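Local coordinates for protein aldehyde dehydrogenase (Bartonella henselae, PDB 3I44) that probably oxidises aldehydes to carboxylic acids using NAD(P)+ as cofactor, as members of the aldehyde dehydrogenase family do, at residues M205-A208 / E209-E213; V91-I94 / L95-E99; Q438-S441 / K442-I446. The protein carries 1 engineered substitution. All blocks are in the same frame, centred on the assembly; numbering follows the deposited sequence.

Interaction 1 (M205-A208 / E209-E213); sequences MLFA and EILDE
One face of the Phe207 ring carries the CD1 methyl of Leu211, one helical turn further on. The contact belongs to helix 202-213, the crossover helix of a beta-alpha-beta unit between the parallel strands 191-195 and 221-223. This is a CH-pi contact. CD1 lies 3.7 Å from the centroid of the Phe207 ring, 25° off the ring normal, so the methyl is offset toward the rim. It comes closest to the CE2 side, with Leu211 CD1 3.4 Å from Phe207 CE2. Around the ring, helix 174-188 adds Met175, Val178, Thr179 and Val182. Both side chains are buried. Phe207 CG is anti to the backbone N (chi1 -174°) and beside the carbonyl carbon, and from there the ring reaches the Leu211 methyl.

Another side of the helix is also apolar. Leu206 CG and Ile210 CD1 pack at 4.4 Å, and both residues reach Met105 of helix 102-113. A further side is polar. Glu209 runs out in an extended chain, and its OE1 forms a salt bridge with Arg101. Asp212 OD1 is hydrogen-bonded to Tyr29 OH. Main-chain i to i+4 bonds run through the turn. Glu209 N donates to Met205 O at 3.0 Å, and Leu211 N donates to Phe207 O at 3.0 Å. That same Phe207 O has the Leu211 methyl next to it, with CD1 at 3.5 Å from the oxygen.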
ATOM      1  N   MET A 205       2.252  19.686 -20.490  1.00 21.64           N
ATOM      2  CA  MET A 205       2.869  21.027 -20.482  1.00 22.22           C
ATOM      3  C   MET A 205       1.797  22.107 -20.584  1.00 21.80           C
ATOM      4  O   MET A 205       1.883  23.131 -19.929  1.00 23.19           O
ATOM      5  CB  MET A 205       3.903  21.139 -21.614  1.00 21.98           C
ATOM      6  CG  MET A 205       5.051  20.179 -21.350  1.00 23.06           C
ATOM      7  SD  MET A 205       6.325  20.185 -22.598  1.00 25.10           S
ATOM      8  CE  MET A 205       7.138  21.761 -22.253  1.00 20.80           C
ATOM      9  N   LEU A 206       0.781  21.884 -21.404  1.00 22.03           N
ATOM     10  CA  LEU A 206      -0.371  22.817 -21.451  1.00 22.37           C
ATOM     11  C   LEU A 206      -1.121  22.823 -20.092  1.00 21.96           C
ATOM     12  O   LEU A 206      -1.534  23.875 -19.612  1.00 23.00           O
ATOM     13  CB  LEU A 206      -1.313  22.470 -22.617  1.00 21.70           C
ATOM     14  CG  LEU A 206      -2.640  23.242 -22.765  1.00 23.55           C
ATOM     15  CD1 LEU A 206      -2.418  24.796 -22.787  1.00 22.06           C
ATOM     16  CD2 LEU A 206      -3.426  22.731 -24.047  1.00 20.69           C
ATOM     17  N   PHE A 207      -1.266  21.661 -19.468  1.00 21.76           N
ATOM     18  CA  PHE A 207      -1.870  21.581 -18.139  1.00 22.46           C
ATOM     19  C   PHE A 207      -1.057  22.416 -17.156  1.00 22.64           C
ATOM     20  O   PHE A 207      -1.621  23.145 -16.323  1.00 22.70           O
ATOM     21  CB  PHE A 207      -1.985  20.136 -17.665  1.00 22.47           C
ATOM     22  CG  PHE A 207      -2.732  19.978 -16.381  1.00 23.40           C
ATOM     23  CD1 PHE A 207      -4.121  20.004 -16.367  1.00 25.60           C
ATOM     24  CD2 PHE A 207      -2.064  19.813 -15.191  1.00 24.94           C
ATOM     25  CE1 PHE A 207      -4.839  19.862 -15.176  1.00 24.00           C
ATOM     26  CE2 PHE A 207      -2.767  19.657 -13.993  1.00 27.17           C
ATOM     27  CZ  PHE A 207      -4.154  19.676 -13.995  1.00 26.75           C
ATOM     28  N   ALA A 208       0.268  22.354 -17.299  1.00 22.42           N
ATOM     29  CA  ALA A 208       1.157  23.217 -16.521  1.00 22.23           C
ATOM     30  C   ALA A 208       0.813  24.682 -16.723  1.00 22.57           C
ATOM     31  O   ALA A 208       0.757  25.425 -15.756  1.00 22.43           O
ATOM     32  CB  ALA A 208       2.633  22.960 -16.857  1.00 21.10           C
ATOM     33  N   GLU A 209       0.629  25.099 -17.974  1.00 22.99           N
ATOM     34  CA  GLU A 209       0.223  26.482 -18.255  1.00 23.33           C
ATOM     35  C   GLU A 209      -1.126  26.829 -17.641  1.00 23.17           C
ATOM     36  O   GLU A 209      -1.347  27.963 -17.254  1.00 24.12           O
ATOM     37  CB  GLU A 209       0.127  26.746 -19.755  1.00 22.84           C
ATOM     38  CG  GLU A 209       1.442  26.698 -20.503  1.00 25.80           C
ATOM     39  CD  GLU A 209       1.239  26.956 -22.006  1.00 28.81           C
ATOM     40  OE1 GLU A 209       0.446  27.827 -22.371  1.00 31.87           O
ATOM     41  OE2 GLU A 209       1.817  26.258 -22.829  1.00 32.53           O
ATOM     42  N   ILE A 210      -2.060  25.877 -17.645  1.00 23.30           N
ATOM     43  CA  ILE A 210      -3.348  26.078 -16.977  1.00 21.93           C
ATOM     44  C   ILE A 210      -3.137  26.414 -15.497  1.00 21.64           C
ATOM     45  O   ILE A 210      -3.695  27.403 -15.006  1.00 19.84           O
ATOM     46  CB  ILE A 210      -4.279  24.908 -17.217  1.00 21.34           C
ATOM     47  CG1 ILE A 210      -4.690  24.921 -18.696  1.00 22.55           C
ATOM     48  CG2 ILE A 210      -5.578  24.984 -16.344  1.00 20.46           C
ATOM     49  CD1 ILE A 210      -5.272  23.595 -19.234  1.00 21.50           C
ATOM     50  N   LEU A 211      -2.269  25.652 -14.821  1.00 21.89           N
ATOM     51  CA  LEU A 211      -2.044  25.793 -13.385  1.00 23.54           C
ATOM     52  C   LEU A 211      -1.325  27.113 -13.089  1.00 24.47           C
ATOM     53  O   LEU A 211      -1.588  27.791 -12.113  1.00 25.30           O
ATOM     54  CB  LEU A 211      -1.238  24.608 -12.810  1.00 23.49           C
ATOM     55  CG  LEU A 211      -2.116  23.520 -12.187  1.00 23.29           C
ATOM     56  CD1 LEU A 211      -3.127  22.966 -13.200  1.00 21.59           C
ATOM     57  CD2 LEU A 211      -1.236  22.406 -11.614  1.00 22.55           C
ATOM     58  N   ASP A 212      -0.449  27.490 -13.989  1.00 25.64           N
ATOM     59  CA  ASP A 212       0.273  28.737 -13.852  1.00 26.30           C
ATOM     60  C   ASP A 212      -0.684  29.926 -13.977  1.00 26.49           C
ATOM     61  O   ASP A 212      -0.610  30.853 -13.204  1.00 26.26           O
ATOM     62  CB  ASP A 212       1.330  28.784 -14.933  1.00 26.50           C
ATOM     63  CG  ASP A 212       2.172  30.030 -14.865  1.00 27.31           C
ATOM     64  OD1 ASP A 212       2.767  30.301 -13.823  1.00 25.25           O
ATOM     65  OD2 ASP A 212       2.252  30.699 -15.885  1.00 30.75           O
ATOM     66  N   GLU A 213      -1.590  29.871 -14.958  1.00 27.69           N
ATOM     67  CA  GLU A 213      -2.610  30.912 -15.153  1.00 27.43           C
ATOM     68  C   GLU A 213      -3.590  30.966 -13.968  1.00 27.97           C
ATOM     69  O   GLU A 213      -4.131  32.026 -13.643  1.00 28.02           O
ATOM     70  CB  GLU A 213      -3.364  30.690 -16.461  1.00 26.98           C
ATOM     71  CG  GLU A 213      -4.342  31.839 -16.815  1.00 28.53           C
ATOM     72  CD  GLU A 213      -5.059  31.687 -18.168  1.00 30.00           C
ATOM     73  OE1 GLU A 213      -6.049  32.427 -18.385  1.00 31.20           O
ATOM     74  OE2 GLU A 213      -4.659  30.838 -19.002  1.00 29.80           O
TER

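Interaction 2 (V91-I94 / L95-E99); sequences VEKI and LEIYE
Lys93 CG is anti to the backbone N (chi1 -171°), and the chain then bends at chi2 and chi3. Those bends bring NZ to Glu96. Glu96 also leaves with CG anti to its N, and its chain stays extended. The two side chains lie alongside each other and point the same way. Lys93 NZ donates to Glu96 OE1 at 2.9 Å, a salt bridge between residues three apart. The nitrogen does not lie in the carboxylate plane. It meets OE1 from above, 41° out of that plane. Lys93 CD also lies 3.4 Å from Glu96 OE1. The pair sits on the exposed side of the helix.

The same lysine also touches the next turn. Its CG is 3.9 Å from Ile97 CD1, where the two chains cross at a slant. Ile97 is buried and faces helix 202-213. Ile94 faces that helix as well, and also meets Leu186 of helix 174-188.

Main-chain bonds hold the turns together. Ile97 N donates to Lys93 O at 3.0 Å. Tyr98 N donates to Ile94 O at 2.8 Å. The tyrosine hydroxyl is hydrogen-bonded to Thr125 O in helix 117-141, and its side chain touches Met175 of helix 174-188. Helix 84-100 is thus an amphipathic helix, with an i to i+3 salt bridge on its exposed side and branched aliphatic side chains packed against neighbouring helices.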
ATOM      1  N   VAL A  91      -8.701  24.747  -7.320  1.00 22.05           N
ATOM      2  CA  VAL A  91      -9.183  23.673  -8.211  1.00 21.87           C
ATOM      3  C   VAL A  91     -10.365  24.126  -9.086  1.00 21.52           C
ATOM      4  O   VAL A  91     -10.451  23.795 -10.265  1.00 20.48           O
ATOM      5  CB  VAL A  91      -9.509  22.416  -7.399  1.00 22.43           C
ATOM      6  CG1 VAL A  91     -10.252  21.330  -8.279  1.00 21.70           C
ATOM      7  CG2 VAL A  91      -8.190  21.886  -6.819  1.00 21.14           C
ATOM      8  N   GLU A  92     -11.238  24.948  -8.527  1.00 21.26           N
ATOM      9  CA  GLU A  92     -12.316  25.528  -9.343  1.00 20.95           C
ATOM     10  C   GLU A  92     -11.765  26.447 -10.420  1.00 20.56           C
ATOM     11  O   GLU A  92     -12.240  26.442 -11.551  1.00 20.26           O
ATOM     12  CB  GLU A  92     -13.398  26.157  -8.442  1.00 20.81           C
ATOM     13  CG  GLU A  92     -14.132  25.022  -7.595  1.00 21.55           C
ATOM     14  CD  GLU A  92     -15.427  25.508  -6.907  1.00 24.68           C
ATOM     15  OE1 GLU A  92     -15.648  26.760  -6.849  1.00 21.33           O
ATOM     16  OE2 GLU A  92     -16.231  24.645  -6.452  1.00 22.30           O
ATOM     17  N   LYS A  93     -10.743  27.216 -10.076  1.00 21.17           N
ATOM     18  CA  LYS A  93     -10.080  28.088 -11.036  1.00 21.84           C
ATOM     19  C   LYS A  93      -9.375  27.275 -12.142  1.00 21.75           C
ATOM     20  O   LYS A  93      -9.476  27.586 -13.330  1.00 21.78           O
ATOM     21  CB  LYS A  93      -9.085  28.999 -10.310  1.00 22.13           C
ATOM     22  CG  LYS A  93      -8.466  30.117 -11.193  1.00 25.79           C
ATOM     23  CD  LYS A  93      -9.578  30.809 -12.012  1.00 30.64           C
ATOM     24  CE  LYS A  93      -9.458  32.300 -12.095  1.00 34.81           C
ATOM     25  NZ  LYS A  93     -10.833  32.893 -12.277  1.00 36.43           N
ATOM     26  N   ILE A  94      -8.731  26.182 -11.746  1.00 21.65           N
ATOM     27  CA  ILE A  94      -8.093  25.296 -12.692  1.00 20.59           C
ATOM     28  C   ILE A  94      -9.140  24.755 -13.680  1.00 20.21           C
ATOM     29  O   ILE A  94      -8.901  24.738 -14.862  1.00 21.30           O
ATOM     30  CB  ILE A  94      -7.370  24.151 -11.962  1.00 20.60           C
ATOM     31  CG1 ILE A  94      -6.086  24.680 -11.284  1.00 21.51           C
ATOM     32  CG2 ILE A  94      -7.082  22.959 -12.953  1.00 18.25           C
ATOM     33  CD1 ILE A  94      -5.434  23.630 -10.280  1.00 22.59           C
ATOM     34  N   LEU A  95     -10.284  24.286 -13.183  1.00 20.17           N
ATOM     35  CA  LEU A  95     -11.348  23.804 -14.035  1.00 20.52           C
ATOM     36  C   LEU A  95     -11.812  24.873 -15.035  1.00 21.13           C
ATOM     37  O   LEU A  95     -11.989  24.586 -16.210  1.00 20.48           O
ATOM     38  CB  LEU A  95     -12.542  23.356 -13.201  1.00 20.18           C
ATOM     39  CG  LEU A  95     -13.742  22.813 -14.000  1.00 20.84           C
ATOM     40  CD1 LEU A  95     -13.309  21.645 -14.935  1.00 20.09           C
ATOM     41  CD2 LEU A  95     -14.876  22.374 -13.071  1.00 20.74           C
ATOM     42  N   GLU A  96     -12.044  26.088 -14.534  1.00 22.27           N
ATOM     43  CA  GLU A  96     -12.462  27.205 -15.384  1.00 23.40           C
ATOM     44  C   GLU A  96     -11.454  27.441 -16.517  1.00 22.64           C
ATOM     45  O   GLU A  96     -11.858  27.574 -17.659  1.00 23.35           O
ATOM     46  CB  GLU A  96     -12.642  28.481 -14.568  1.00 24.46           C
ATOM     47  CG  GLU A  96     -12.745  29.695 -15.443  1.00 28.61           C
ATOM     48  CD  GLU A  96     -13.018  30.957 -14.678  1.00 33.33           C
ATOM     49  OE1 GLU A  96     -12.664  31.060 -13.495  1.00 36.24           O
ATOM     50  OE2 GLU A  96     -13.561  31.869 -15.302  1.00 38.57           O
ATOM     51  N   ILE A  97     -10.158  27.482 -16.214  1.00 22.64           N
ATOM     52  CA  ILE A  97      -9.167  27.695 -17.262  1.00 22.64           C
ATOM     53  C   ILE A  97      -9.052  26.446 -18.162  1.00 22.71           C
ATOM     54  O   ILE A  97      -8.889  26.561 -19.362  1.00 23.65           O
ATOM     55  CB  ILE A  97      -7.792  28.140 -16.683  1.00 22.59           C
ATOM     56  CG1 ILE A  97      -7.933  29.511 -15.985  1.00 25.57           C
ATOM     57  CG2 ILE A  97      -6.757  28.168 -17.773  1.00 20.95           C
ATOM     58  CD1 ILE A  97      -6.999  29.698 -14.783  1.00 27.48           C
ATOM     59  N   TYR A  98      -9.170  25.257 -17.578  1.00 22.44           N
ATOM     60  CA  TYR A  98      -9.166  24.011 -18.348  1.00 22.08           C
ATOM     61  C   TYR A  98     -10.243  24.004 -19.408  1.00 21.91           C
ATOM     62  O   TYR A  98      -9.961  23.673 -20.566  1.00 20.66           O
ATOM     63  CB  TYR A  98      -9.335  22.806 -17.428  1.00 22.37           C
ATOM     64  CG  TYR A  98      -9.190  21.433 -18.067  1.00 21.32           C
ATOM     65  CD1 TYR A  98      -7.957  20.739 -18.051  1.00 20.31           C
ATOM     66  CD2 TYR A  98     -10.284  20.799 -18.639  1.00 20.17           C
ATOM     67  CE1 TYR A  98      -7.844  19.440 -18.605  1.00 19.50           C
ATOM     68  CE2 TYR A  98     -10.176  19.535 -19.187  1.00 20.96           C
ATOM     69  CZ  TYR A  98      -8.954  18.861 -19.176  1.00 20.16           C
ATOM     70  OH  TYR A  98      -8.898  17.605 -19.740  1.00 20.96           O
ATOM     71  N   GLU A  99     -11.462  24.413 -19.034  1.00 22.54           N
ATOM     72  CA  GLU A  99     -12.560  24.481 -19.996  1.00 23.00           C
ATOM     73  C   GLU A  99     -12.270  25.535 -21.069  1.00 23.56           C
ATOM     74  O   GLU A  99     -12.518  25.295 -22.269  1.00 23.91           O
ATOM     75  CB  GLU A  99     -13.941  24.726 -19.347  1.00 22.00           C
ATOM     76  CG  GLU A  99     -14.558  23.562 -18.603  1.00 23.97           C
ATOM     77  CD  GLU A  99     -14.897  22.338 -19.472  1.00 24.32           C
ATOM     78  OE1 GLU A  99     -14.789  22.389 -20.723  1.00 24.33           O
ATOM     79  OE2 GLU A  99     -15.299  21.301 -18.888  1.00 29.47           O
TER

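Interaction 3 (Q438-S441 / K442-I446); sequences QDRS and KCRRI
Asp439 is the N-cap of helix 440-449, the crossover helix of a beta-alpha-beta unit between strands 432-436 and 454-457. Its CG is anti to the backbone N (chi1 -176°), which turns the carboxylate toward the first turn. There OD1 accepts a weak hydrogen bond from Lys442 N at 3.3 Å. The carboxylate also packs on the lysine, with Asp439 CG 3.6 Å from Lys442 CB. The two side chains cross at about a right angle. Lys442 NZ forms its salt bridge with Asp282 instead. The backbone adds a firmer bond, from Cys443 N to Asp439 O at 2.8 Å. A negative cap here would probably also suit the positive end of the helix dipole.

On another side of the helix, Arg440 and Arg444 are one turn apart. Arg440 NE is 3.7 Å from Arg444 NH2, and the guanidinium planes are 71° apart. The two groups gather round an anion: the C-terminal carboxylate of Trp497 of the second subunit forms a salt bridge with the NE of each. Arg444 also makes a cation-pi contact with Trp497 of that subunit. This side of the helix therefore belongs to the dimer interface.

Arg445 bends at chi3 and lays one guanidinium face over the backbone, with Lys442 CA 3.6 Å above the plane, offset toward the rim. Its NH2 forms a salt bridge with Glu417. A water links it to the cap. This water donates to Asp439 OD2 at 2.7 Å and accepts a weak bond from Arg445 NH2 at 3.3 Å.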
ATOM      1  N   GLN A 438     -28.910 -10.861 -19.608  1.00 24.11           N
ATOM      2  CA  GLN A 438     -30.167 -10.290 -19.115  1.00 24.50           C
ATOM      3  C   GLN A 438     -30.671 -10.996 -17.867  1.00 25.29           C
ATOM      4  O   GLN A 438     -31.647 -10.532 -17.289  1.00 24.66           O
ATOM      5  CB  GLN A 438     -31.223 -10.218 -20.235  1.00 24.60           C
ATOM      6  CG  GLN A 438     -30.888  -9.096 -21.172  1.00 23.83           C
ATOM      7  CD  GLN A 438     -31.794  -9.017 -22.360  1.00 24.94           C
ATOM      8  OE1 GLN A 438     -32.594  -8.096 -22.457  1.00 24.45           O
ATOM      9  NE2 GLN A 438     -31.646  -9.948 -23.293  1.00 21.73           N
ATOM     10  N   ASP A 439     -29.991 -12.098 -17.448  1.00 25.32           N
ATOM     11  CA  ASP A 439     -30.305 -12.815 -16.196  1.00 25.25           C
ATOM     12  C   ASP A 439     -29.532 -12.190 -15.004  1.00 26.47           C
ATOM     13  O   ASP A 439     -28.335 -12.459 -14.819  1.00 24.08           O
ATOM     14  CB  ASP A 439     -29.949 -14.273 -16.356  1.00 25.70           C
ATOM     15  CG  ASP A 439     -30.315 -15.114 -15.155  1.00 25.12           C
ATOM     16  OD1 ASP A 439     -30.622 -14.587 -14.077  1.00 25.71           O
ATOM     17  OD2 ASP A 439     -30.247 -16.345 -15.302  1.00 25.19           O
ATOM     18  N   ARG A 440     -30.244 -11.360 -14.203  1.00 26.25           N
ATOM     19  CA  ARG A 440     -29.622 -10.563 -13.132  1.00 25.74           C
ATOM     20  C   ARG A 440     -28.914 -11.449 -12.104  1.00 26.73           C
ATOM     21  O   ARG A 440     -27.761 -11.146 -11.696  1.00 25.20           O
ATOM     22  CB  ARG A 440     -30.662  -9.734 -12.426  1.00 26.09           C
ATOM     23  CG  ARG A 440     -30.078  -8.685 -11.489  1.00 25.80           C
ATOM     24  CD  ARG A 440     -31.190  -7.794 -11.037  1.00 25.07           C
ATOM     25  NE  ARG A 440     -30.696  -6.714 -10.209  1.00 26.15           N
ATOM     26  CZ  ARG A 440     -31.458  -5.725  -9.743  1.00 25.30           C
ATOM     27  NH1 ARG A 440     -32.750  -5.666 -10.027  1.00 24.63           N
ATOM     28  NH2 ARG A 440     -30.919  -4.779  -9.007  1.00 23.81           N
ATOM     29  N   SER A 441     -29.568 -12.578 -11.757  1.00 24.41           N
ATOM     30  CA  SER A 441     -28.963 -13.582 -10.897  1.00 24.24           C
ATOM     31  C   SER A 441     -27.669 -14.123 -11.439  1.00 24.13           C
ATOM     32  O   SER A 441     -26.708 -14.309 -10.690  1.00 21.87           O
ATOM     33  CB  SER A 441     -29.903 -14.761 -10.655  1.00 24.16           C
ATOM     34  OG  SER A 441     -30.999 -14.300  -9.895  1.00 26.32           O
ATOM     35  N   LYS A 442     -27.666 -14.441 -12.722  1.00 24.16           N
ATOM     36  CA  LYS A 442     -26.457 -14.942 -13.356  1.00 24.76           C
ATOM     37  C   LYS A 442     -25.346 -13.843 -13.375  1.00 24.11           C
ATOM     38  O   LYS A 442     -24.179 -14.083 -13.069  1.00 23.36           O
ATOM     39  CB  LYS A 442     -26.804 -15.477 -14.750  1.00 25.13           C
ATOM     40  CG  LYS A 442     -25.678 -16.280 -15.373  1.00 27.88           C
ATOM     41  CD  LYS A 442     -26.169 -17.215 -16.471  1.00 30.88           C
ATOM     42  CE  LYS A 442     -26.690 -16.419 -17.671  1.00 31.70           C
ATOM     43  NZ  LYS A 442     -27.375 -17.382 -18.529  1.00 31.23           N
ATOM     44  N   CYS A 443     -25.729 -12.622 -13.680  1.00 24.22           N
ATOM     45  CA  CYS A 443     -24.796 -11.500 -13.591  1.00 24.31           C
ATOM     46  C   CYS A 443     -24.148 -11.429 -12.208  1.00 24.64           C
ATOM     47  O   CYS A 443     -22.941 -11.231 -12.098  1.00 24.15           O
ATOM     48  CB  CYS A 443     -25.478 -10.166 -13.925  1.00 24.19           C
ATOM     49  SG  CYS A 443     -25.883  -9.960 -15.661  1.00 23.97           S
ATOM     50  N   ARG A 444     -24.951 -11.608 -11.164  1.00 24.73           N
ATOM     51  CA  ARG A 444     -24.462 -11.503  -9.807  1.00 24.84           C
ATOM     52  C   ARG A 444     -23.509 -12.630  -9.459  1.00 24.67           C
ATOM     53  O   ARG A 444     -22.451 -12.367  -8.896  1.00 24.41           O
ATOM     54  CB  ARG A 444     -25.618 -11.464  -8.814  1.00 24.75           C
ATOM     55  CG  ARG A 444     -26.337 -10.159  -8.819  1.00 24.57           C
ATOM     56  CD  ARG A 444     -27.558 -10.224  -7.932  1.00 24.49           C
ATOM     57  NE  ARG A 444     -28.172  -8.916  -7.773  1.00 24.81           N
ATOM     58  CZ  ARG A 444     -29.133  -8.651  -6.895  1.00 25.92           C
ATOM     59  NH1 ARG A 444     -29.616  -9.610  -6.122  1.00 28.16           N
ATOM     60  NH2 ARG A 444     -29.611  -7.428  -6.785  1.00 26.11           N
ATOM     61  N   ARG A 445     -23.878 -13.864  -9.780  1.00 24.42           N
ATOM     62  CA  ARG A 445     -22.990 -15.017  -9.559  1.00 25.82           C
ATOM     63  C   ARG A 445     -21.625 -14.834 -10.216  1.00 25.19           C
ATOM     64  O   ARG A 445     -20.593 -15.069  -9.584  1.00 25.91           O
ATOM     65  CB  ARG A 445     -23.565 -16.320 -10.126  1.00 26.59           C
ATOM     66  CG  ARG A 445     -24.771 -16.863  -9.459  1.00 29.06           C
ATOM     67  CD  ARG A 445     -25.006 -18.360  -9.861  1.00 30.15           C
ATOM     68  NE  ARG A 445     -25.402 -18.502 -11.272  1.00 31.66           N
ATOM     69  CZ  ARG A 445     -26.641 -18.362 -11.743  1.00 28.91           C
ATOM     70  NH1 ARG A 445     -27.647 -18.045 -10.951  1.00 29.47           N
ATOM     71  NH2 ARG A 445     -26.869 -18.505 -13.031  1.00 29.92           N
ATOM     72  N   ILE A 446     -21.628 -14.447 -11.490  1.00 25.21           N
ATOM     73  CA  ILE A 446     -20.392 -14.290 -12.254  1.00 24.22           C
ATOM     74  C   ILE A 446     -19.536 -13.111 -11.754  1.00 24.15           C
ATOM     75  O   ILE A 446     -18.299 -13.260 -11.621  1.00 23.73           O
ATOM     76  CB  ILE A 446     -20.656 -14.187 -13.794  1.00 24.35           C
ATOM     77  CG1 ILE A 446     -21.460 -15.398 -14.307  1.00 23.94           C
ATOM     78  CG2 ILE A 446     -19.340 -14.082 -14.556  1.00 21.82           C
ATOM     79  CD1 ILE A 446     -20.831 -16.755 -14.024  1.00 26.97           C
TER
HETATM   80  O   HOH W   1     -30.142 -18.123 -13.327  1.00 43.39           O

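How the interactions relate
Along the chain the order is interaction 2, interaction 1, interaction 3. Interactions 1 and 2 are neighbours, with centres about 10 Å apart. Helices 84-100 and 202-213 pack directly on each other there: Ile210 CG2 is 3.7 Å from Ile97 CG2, and Leu211 CD1 is 3.8 Å from Ile94 CD1. Interaction 3 lies far away, its centre about 46 Å from that of interaction 1 and about 41 Å from that of interaction 2. Interactions 1 and 3 are on opposite sides of the chain's centre. Their helices serve different sheets, both as beta-alpha-beta crossovers. The first pair thus packs two helices together inside one subunit, while interaction 3 meets the second subunit.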